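Tegument protein VP22 (Human herpesvirus 1, PDB 4XAL) is a tegument protein that supports late viral mRNA accumulation and translation, modulates the RNase activity of the virion host shutoff protein and stabilises microtubules after infection. Local coordinates at residues P41-A44 with G45-R49. Numbering follows the deposited sequence.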
loop_
_atom_site.group_PDB
_atom_site.type_symbol
_atom_site.label_atom_id
_atom_site.label_comp_id
_atom_site.label_asym_id
_atom_site.label_seq_id
_atom_site.Cartn_x
_atom_site.Cartn_y
_atom_site.Cartn_z
ATOM N N PRO A 41 24.830 4.294 7.770
ATOM C CA PRO A 41 23.612 4.964 8.231
ATOM C C PRO A 41 22.776 5.514 7.077
ATOM O O PRO A 41 21.554 5.458 7.140
ATOM C CB PRO A 41 24.153 6.095 9.108
ATOM C CG PRO A 41 25.411 5.542 9.656
ATOM C CD PRO A 41 26.007 4.705 8.560
ATOM N N ARG A 42 23.431 6.028 6.042
ATOM C CA ARG A 42 22.731 6.566 4.882
ATOM C C ARG A 42 21.891 5.482 4.207
ATOM O O ARG A 42 20.711 5.687 3.924
ATOM C CB ARG A 42 23.728 7.161 3.886
ATOM C CG ARG A 42 23.174 8.258 2.990
ATOM C CD ARG A 42 23.977 8.379 1.694
ATOM N NE ARG A 42 25.247 7.661 1.779
ATOM C CZ ARG A 42 25.491 6.490 1.194
ATOM N NH1 ARG A 42 24.560 5.911 0.442
ATOM N NH2 ARG A 42 26.675 5.907 1.345
ATOM N N VAL A 43 22.510 4.331 3.968
ATOM C CA VAL A 43 21.842 3.212 3.325
ATOM C C VAL A 43 20.696 2.679 4.177
ATOM O O VAL A 43 19.616 2.401 3.657
ATOM C CB VAL A 43 22.828 2.082 3.026
ATOM C CG1 VAL A 43 22.090 0.797 2.642
ATOM C CG2 VAL A 43 23.774 2.510 1.927
ATOM N N ALA A 44 20.924 2.545 5.483
ATOM C CA ALA A 44 19.868 2.088 6.394
ATOM C C ALA A 44 18.645 3.006 6.344
ATOM O O ALA A 44 17.500 2.541 6.271
ATOM C CB ALA A 44 20.400 2.000 7.820
ATOM N N GLY A 45 18.889 4.309 6.386
ATOM C CA GLY A 45 17.807 5.278 6.313
ATOM C C GLY A 45 17.071 5.182 4.991
ATOM O O GLY A 45 15.834 5.211 4.952
ATOM N N PHE A 46 17.835 5.069 3.907
ATOM C CA PHE A 46 17.261 4.954 2.567
ATOM C C PHE A 46 16.368 3.720 2.458
ATOM O O PHE A 46 15.222 3.796 1.988
ATOM C CB PHE A 46 18.363 4.898 1.502
ATOM C CG PHE A 46 17.838 4.700 0.102
ATOM C CD1 PHE A 46 17.381 5.778 -0.638
ATOM C CD2 PHE A 46 17.792 3.436 -0.466
ATOM C CE1 PHE A 46 16.886 5.600 -1.924
ATOM C CE2 PHE A 46 17.302 3.248 -1.748
ATOM C CZ PHE A 46 16.844 4.335 -2.476
ATOM N N ASN A 47 16.876 2.584 2.912
ATOM C CA ASN A 47 16.120 1.346 2.783
ATOM C C ASN A 47 14.866 1.354 3.657
ATOM O O ASN A 47 13.841 0.760 3.289
ATOM C CB ASN A 47 17.001 0.143 3.120
ATOM C CG ASN A 47 17.968 -0.201 2.003
ATOM O OD1 ASN A 47 17.807 0.258 0.865
ATOM N ND2 ASN A 47 18.970 -1.028 2.313
ATOM N N LYS A 48 14.951 2.017 4.810
ATOM C CA LYS A 48 13.793 2.143 5.696
ATOM C C LYS A 48 12.671 2.868 4.981
ATOM O O LYS A 48 11.507 2.443 5.028
ATOM C CB LYS A 48 14.162 2.892 6.985
ATOM C CG LYS A 48 13.014 3.008 7.978
ATOM C CD LYS A 48 13.417 3.750 9.246
ATOM C CE LYS A 48 12.279 3.744 10.265
ATOM N NZ LYS A 48 12.633 4.472 11.519
ATOM N N ARG A 49 13.023 3.961 4.309
ATOM C CA ARG A 49 12.017 4.764 3.618
ATOM C C ARG A 49 11.395 3.957 2.490
ATOM O O ARG A 49 10.183 4.020 2.287
ATOM C CB ARG A 49 12.623 6.069 3.088
ATOM C CG ARG A 49 13.060 7.030 4.187
ATOM C CD ARG A 49 13.535 8.380 3.624
ATOM N NE ARG A 49 14.719 8.279 2.765
ATOM C CZ ARG A 49 15.975 8.485 3.170
ATOM N NH1 ARG A 49 16.238 8.793 4.435
ATOM N NH2 ARG A 49 16.979 8.378 2.310
HETATM O O HOH W 1 19.466 7.973 3.853
#
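Val-43 holds CG1 anti to its backbone N (chi1 167°), and Asn-47 turns CG back beside its own N (chi1 -76°). With the two residues one turn apart, these torsions lay the side chains side by side, pointing the same way. Val-43 CG1 meets the amide nitrogen ND2 of Asn-47 at 3.6 Å, a van der Waals contact between a methyl and an amide. Beneath them, Asn-47 N donates to Val-43 O at 2.8 Å. The bonds from Gly-45 N to Pro-41 O, Phe-46 N to Arg-42 O and Lys-48 N to Ala-44 O continue the i to i+4 pattern through the first two turns of helix 41-74 in the VP22 core domain. Just before it, Thr-40 OG1 accepts a hydrogen bond from Val-43 N.

Arg-42 O has a second partner. A water donates to it at 2.6 Å and accepts from Arg-49 NH2 at 3.0 Å, so it bridges backbone and side chain across nearly two turns. The Arg-49 guanidinium folds back along the helix. One face, near its rim, lies over Gly-45 O and Phe-46 CA.

Val-43 and Asn-47 are both buried, and both touch loop residues that precede the helix. Val-43 packs on Ser-29, and Asn-47 touches Phe-28 and Trp-39. Asn-47 OD1 accepts a hydrogen bond from Ser-29 N. This bond satisfies the side-chain amide oxygen of a buried residue and ties the N-terminal segment to the helix. On the Arg-49 side, the positive charge would probably polarise the water toward donating to Arg-42 O.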